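Local coordinates for AAC3-I (Uncultured bacterium, PDB 5HMN), which probably transfers an acetyl group from acetyl-coenzyme A to aminoglycoside antibiotics, as a GNAT-fold N-acetyltransferase linked to antibiotic resistance, at residues C[12-15]-C[16-19]; C[19-22]-C[23-27]. All blocks are in the same frame, centred on the assembly; numbering follows the deposited sequence.

In the fold
Both contacts are local and lie on helix 15-28: contact 1 covers the loop after strand 5-9 and the first turn, contact 2 the turns that follow, with Glu19 common to the two and their centres about 12 Å apart. Contact 1 is a surface contact in which a carboxylate lies beside a leucine and the opening backbone bonds are partly weak. Contact 2 is mostly buried, includes two backbone bonds near 160° and is built on a leucine–phenylalanine pair facing the sheet. The distance to bound coenzyme A falls accordingly, from about 14 Å for the side chain of Met18 to about 7 Å for that of Phe25.

Contact 1: C[12-15]-C[16-19]; sequences PNEV and ALME
Glu14 and Leu17 lie side by side and point the same way: the carboxylate carbon CD of Glu14 comes 4.0 Å from CD2 of Leu17, and nearer the backbone their CB atoms are 4.2 Å apart. The Glu14 chain stays extended beyond CG, with chi2 at 166°, which carries its carboxylate out alongside the leucine branch. Leu17 CB also rests 3.5 Å from the carbonyl oxygen Glu14 O. That oxygen takes two backbone donors, both weakly: Leu17 N at 3.2 Å, strongly bent with an N-H...O angle of 122°, and Met18 N at 3.3 Å. One residue on, Glu19 N gives Val15 O a normal bond of 3.0 Å, the first i to i+4 bond in this segment that is not weak. On the same carbonyl oxygen, CB of Met18 packs at 3.2 Å, while the methionine chain bends at chi2 and leads its sulfur away. In Glu19, chi1 of -73° puts CG beside the nitrogen, 3.6 Å from Val15 O; the bend at chi2 comes only beyond CG.

Glu14 is the N-cap of helix 15-28, the first helix of this GNAT domain, entered from strand 5-9 through a short loop. Its carboxylate is held from outside the helix: OE1 accepts hydrogen bonds from Ser11 N and His8 NE2, which tie the cap residue back to the loop and to the preceding strand. Beyond these, Leu17 and Met18 both pack on Leu10 of the same loop. Val15 turns to another element, helix 42-49, where it meets Ser45, Arg46 and Leu49. Met18 additionally packs on Phe77 of the second subunit, so this first turn reaches the dimer interface.

Contact 2: C[19-22]-C[23-27]; sequences ETLL and ATFGE
Four backbone bonds of the i to i+4 kind join residues 19-22 to 23-27: a weak one from Ala23 N to Glu19 O, then Thr24 N to Thr20 O, Phe25 N to Leu21 O at 2.9 Å with an N-H...O angle of 160°, and Gly26 N to Leu22 O. This is the middle and later part of helix 15-28, an alpha-helix that is the first of the GNAT fold, laid against the central sheet.

On the sheet-facing side, CG of Leu21 stands over one face of the Phe25 ring, 4.0 Å above its plane and offset toward the rim. The nearest ring atom is CE2, also 4.0 Å from that CG, and CZ follows at 4.1 Å. Two torsions bring them together: Leu21 sends CG anti to its own nitrogen (chi1 -178°), whereas in Phe25 CG lies beside the nitrogen (chi1 -77°). A looser apolar approach links Leu22 CD2 with Phe25 CD2 at 4.4 Å.

Outside the helix, Phe25 packs on Asp88 and Ala90 of strand 82-91, and Leu21 meets Ile65 of strand 64-75. Leu22 touches Phe77 of the second subunit, so neighbouring positions on this helix serve the sheet and the dimer interface.

A water bridges the carbonyl oxygen of Thr20 and the hydroxyl OG1 of Thr24. It donates to Thr20 O, the carbonyl oxygen that also accepts from Thr24 N, and the same water is hydrogen-bonded to Thr24 OG1 at 3.1 Å.

Contact 1: C[12-15]-C[16-19]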
ATOM      1  N   PRO C  12       4.698 -19.625   6.471  1.00 51.83           N
ATOM      2  CA  PRO C  12       6.138 -19.426   6.670  1.00 53.63           C
ATOM      3  C   PRO C  12       6.951 -20.666   6.316  1.00 57.00           C
ATOM      4  O   PRO C  12       8.143 -20.552   6.035  1.00 54.08           O
ATOM      5  CB  PRO C  12       6.246 -19.120   8.166  1.00 58.70           C
ATOM      6  CG  PRO C  12       4.934 -18.521   8.514  1.00 58.67           C
ATOM      7  CD  PRO C  12       3.922 -19.227   7.661  1.00 61.69           C
ATOM      8  N   ASN C  13       6.299 -21.827   6.329  1.00 59.50           N
ATOM      9  CA  ASN C  13       6.945 -23.096   6.011  1.00 56.21           C
ATOM     10  C   ASN C  13       7.041 -23.354   4.509  1.00 59.43           C
ATOM     11  O   ASN C  13       7.369 -24.462   4.087  1.00 63.18           O
ATOM     12  CB  ASN C  13       6.187 -24.250   6.672  1.00 56.10           C
ATOM     13  CG  ASN C  13       6.125 -24.119   8.182  1.00 81.79           C
ATOM     14  OD1 ASN C  13       5.052 -24.192   8.782  1.00 81.97           O
ATOM     15  ND2 ASN C  13       7.282 -23.930   8.805  1.00 75.81           N
ATOM     16  N   GLU C  14       6.760 -22.335   3.704  1.00 48.01           N
ATOM     17  CA  GLU C  14       6.652 -22.529   2.262  1.00 46.27           C
ATOM     18  C   GLU C  14       7.348 -21.451   1.442  1.00 52.86           C
ATOM     19  O   GLU C  14       6.790 -20.953   0.464  1.00 45.97           O
ATOM     20  CB  GLU C  14       5.177 -22.608   1.860  1.00 43.90           C
ATOM     21  CG  GLU C  14       4.478 -23.866   2.361  1.00 59.52           C
ATOM     22  CD  GLU C  14       2.974 -23.781   2.255  1.00 65.52           C
ATOM     23  OE1 GLU C  14       2.456 -22.667   2.047  1.00 61.10           O
ATOM     24  OE2 GLU C  14       2.306 -24.828   2.381  1.00 79.46           O
ATOM     25  N   VAL C  15       8.571 -21.108   1.836  1.00 46.13           N
ATOM     26  CA  VAL C  15       9.379 -20.147   1.091  1.00 50.17           C
ATOM     27  C   VAL C  15       9.682 -20.680  -0.309  1.00 48.92           C
ATOM     28  O   VAL C  15       9.748 -19.919  -1.278  1.00 47.52           O
ATOM     29  CB  VAL C  15      10.700 -19.827   1.827  1.00 63.88           C
ATOM     30  CG1 VAL C  15      11.604 -18.951   0.971  1.00 50.54           C
ATOM     31  CG2 VAL C  15      10.412 -19.153   3.163  1.00 65.79           C
ATOM     32  N   ALA C  16       9.851 -21.996  -0.405  1.00 41.90           N
ATOM     33  CA  ALA C  16      10.097 -22.652  -1.684  1.00 43.13           C
ATOM     34  C   ALA C  16       8.979 -22.368  -2.687  1.00 36.09           C
ATOM     35  O   ALA C  16       9.240 -22.122  -3.860  1.00 44.56           O
ATOM     36  CB  ALA C  16      10.259 -24.151  -1.482  1.00 41.02           C
ATOM     37  N   LEU C  17       7.737 -22.403  -2.218  1.00 43.76           N
ATOM     38  CA  LEU C  17       6.584 -22.094  -3.063  1.00 34.77           C
ATOM     39  C   LEU C  17       6.604 -20.633  -3.500  1.00 44.02           C
ATOM     40  O   LEU C  17       6.224 -20.302  -4.621  1.00 31.93           O
ATOM     41  CB  LEU C  17       5.278 -22.404  -2.329  1.00 43.72           C
ATOM     42  CG  LEU C  17       4.603 -23.741  -2.637  1.00 59.93           C
ATOM     43  CD1 LEU C  17       5.572 -24.889  -2.461  1.00 56.43           C
ATOM     44  CD2 LEU C  17       3.375 -23.942  -1.763  1.00 50.91           C
ATOM     45  N   MET C  18       7.053 -19.760  -2.605  1.00 37.01           N
ATOM     46  CA  MET C  18       7.141 -18.336  -2.901  1.00 41.17           C
ATOM     47  C   MET C  18       8.121 -18.085  -4.043  1.00 36.15           C
ATOM     48  O   MET C  18       7.870 -17.255  -4.915  1.00 41.43           O
ATOM     49  CB  MET C  18       7.564 -17.557  -1.650  1.00 36.82           C
ATOM     50  CG  MET C  18       7.529 -16.052  -1.814  1.00 59.68           C
ATOM     51  SD  MET C  18       5.841 -15.439  -1.856  1.00 78.03           S
ATOM     52  CE  MET C  18       6.048 -13.933  -2.794  1.00 86.27           C
ATOM     53  N   GLU C  19       9.230 -18.828  -4.040  1.00 38.41           N
ATOM     54  CA  GLU C  19      10.260 -18.703  -5.073  1.00 35.29           C
ATOM     55  C   GLU C  19       9.746 -19.073  -6.453  1.00 36.95           C
ATOM     56  O   GLU C  19      10.096 -18.443  -7.452  1.00 35.81           O
ATOM     57  CB  GLU C  19      11.466 -19.581  -4.727  1.00 49.42           C
ATOM     58  CG  GLU C  19      12.306 -19.045  -3.585  1.00 76.11           C
ATOM     59  CD  GLU C  19      12.278 -17.531  -3.510  1.00 96.59           C
ATOM     60  OE1 GLU C  19      13.120 -16.887  -4.172  1.00103.73           O
ATOM     61  OE2 GLU C  19      11.417 -16.982  -2.788  1.00102.31           O
TER

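Contact 2: C[19-22]-C[23-27]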
ATOM      1  N   GLU C  19       9.230 -18.828  -4.040  1.00 38.41           N
ATOM      2  CA  GLU C  19      10.260 -18.703  -5.073  1.00 35.29           C
ATOM      3  C   GLU C  19       9.746 -19.073  -6.453  1.00 36.95           C
ATOM      4  O   GLU C  19      10.096 -18.443  -7.452  1.00 35.81           O
ATOM      5  CB  GLU C  19      11.466 -19.581  -4.727  1.00 49.42           C
ATOM      6  CG  GLU C  19      12.306 -19.045  -3.585  1.00 76.11           C
ATOM      7  CD  GLU C  19      12.278 -17.531  -3.510  1.00 96.59           C
ATOM      8  OE1 GLU C  19      13.120 -16.887  -4.172  1.00103.73           O
ATOM      9  OE2 GLU C  19      11.417 -16.982  -2.788  1.00102.31           O
ATOM     10  N   THR C  20       8.930 -20.119  -6.508  1.00 36.55           N
ATOM     11  CA  THR C  20       8.330 -20.552  -7.759  1.00 31.49           C
ATOM     12  C   THR C  20       7.289 -19.534  -8.212  1.00 30.57           C
ATOM     13  O   THR C  20       7.164 -19.239  -9.399  1.00 34.97           O
ATOM     14  CB  THR C  20       7.684 -21.939  -7.613  1.00 32.88           C
ATOM     15  OG1 THR C  20       8.669 -22.874  -7.152  1.00 32.39           O
ATOM     16  CG2 THR C  20       7.122 -22.414  -8.947  1.00 40.47           C
ATOM     17  N   LEU C  21       6.556 -18.986  -7.249  1.00 29.84           N
ATOM     18  CA  LEU C  21       5.551 -17.972  -7.537  1.00 27.61           C
ATOM     19  C   LEU C  21       6.199 -16.735  -8.158  1.00 30.26           C
ATOM     20  O   LEU C  21       5.631 -16.116  -9.057  1.00 33.03           O
ATOM     21  CB  LEU C  21       4.786 -17.598  -6.266  1.00 31.88           C
ATOM     22  CG  LEU C  21       3.670 -16.566  -6.439  1.00 34.37           C
ATOM     23  CD1 LEU C  21       2.715 -17.011  -7.532  1.00 30.92           C
ATOM     24  CD2 LEU C  21       2.931 -16.349  -5.127  1.00 41.33           C
ATOM     25  N   LEU C  22       7.396 -16.392  -7.687  1.00 32.13           N
ATOM     26  CA  LEU C  22       8.146 -15.274  -8.254  1.00 31.66           C
ATOM     27  C   LEU C  22       8.428 -15.494  -9.738  1.00 28.23           C
ATOM     28  O   LEU C  22       8.378 -14.558 -10.530  1.00 36.99           O
ATOM     29  CB  LEU C  22       9.454 -15.061  -7.493  1.00 33.75           C
ATOM     30  CG  LEU C  22       9.343 -14.474  -6.082  1.00 45.38           C
ATOM     31  CD1 LEU C  22      10.723 -14.313  -5.450  1.00 37.38           C
ATOM     32  CD2 LEU C  22       8.612 -13.142  -6.108  1.00 39.75           C
ATOM     33  N   ALA C  23       8.712 -16.739 -10.113  1.00 36.20           N
ATOM     34  CA  ALA C  23       8.947 -17.085 -11.514  1.00 45.40           C
ATOM     35  C   ALA C  23       7.668 -16.953 -12.342  1.00 36.37           C
ATOM     36  O   ALA C  23       7.709 -16.583 -13.516  1.00 44.39           O
ATOM     37  CB  ALA C  23       9.510 -18.501 -11.626  1.00 38.49           C
ATOM     38  N   THR C  24       6.532 -17.263 -11.727  1.00 35.81           N
ATOM     39  CA  THR C  24       5.234 -17.082 -12.373  1.00 32.76           C
ATOM     40  C   THR C  24       4.941 -15.604 -12.627  1.00 33.14           C
ATOM     41  O   THR C  24       4.441 -15.234 -13.698  1.00 37.02           O
ATOM     42  CB  THR C  24       4.104 -17.686 -11.525  1.00 42.34           C
ATOM     43  OG1 THR C  24       4.309 -19.099 -11.408  1.00 45.01           O
ATOM     44  CG2 THR C  24       2.744 -17.427 -12.168  1.00 37.96           C
ATOM     45  N   PHE C  25       5.247 -14.765 -11.640  1.00 30.55           N
ATOM     46  CA  PHE C  25       5.103 -13.319 -11.782  1.00 28.00           C
ATOM     47  C   PHE C  25       5.992 -12.793 -12.907  1.00 36.15           C
ATOM     48  O   PHE C  25       5.542 -12.018 -13.752  1.00 33.65           O
ATOM     49  CB  PHE C  25       5.456 -12.602 -10.469  1.00 35.40           C
ATOM     50  CG  PHE C  25       4.373 -12.670  -9.422  1.00 39.12           C
ATOM     51  CD1 PHE C  25       3.049 -12.844  -9.784  1.00 46.86           C
ATOM     52  CD2 PHE C  25       4.683 -12.552  -8.074  1.00 47.04           C
ATOM     53  CE1 PHE C  25       2.053 -12.904  -8.825  1.00 35.43           C
ATOM     54  CE2 PHE C  25       3.689 -12.612  -7.108  1.00 50.31           C
ATOM     55  CZ  PHE C  25       2.372 -12.786  -7.487  1.00 31.85           C
ATOM     56  N   GLY C  26       7.251 -13.224 -12.908  1.00 33.51           N
ATOM     57  CA  GLY C  26       8.228 -12.772 -13.885  1.00 38.24           C
ATOM     58  C   GLY C  26       7.824 -13.018 -15.323  1.00 40.01           C
ATOM     59  O   GLY C  26       7.963 -12.140 -16.175  1.00 41.74           O
ATOM     60  N   GLU C  27       7.323 -14.218 -15.596  1.00 36.56           N
ATOM     61  CA  GLU C  27       6.858 -14.572 -16.929  1.00 37.55           C
ATOM     62  C   GLU C  27       5.595 -13.798 -17.308  1.00 42.66           C
ATOM     63  O   GLU C  27       5.468 -13.307 -18.431  1.00 46.97           O
ATOM     64  CB  GLU C  27       6.598 -16.077 -17.017  1.00 52.52           C
ATOM     65  CG  GLU C  27       5.752 -16.493 -18.208  1.00 75.56           C
ATOM     66  CD  GLU C  27       5.061 -17.824 -17.988  1.00105.75           C
ATOM     67  OE1 GLU C  27       5.550 -18.616 -17.155  1.00113.56           O
ATOM     68  OE2 GLU C  27       4.023 -18.075 -18.639  1.00102.27           O
TER
HETATM   69  O   HOH W   1       6.725 -20.863 -12.028  1.00 37.62           O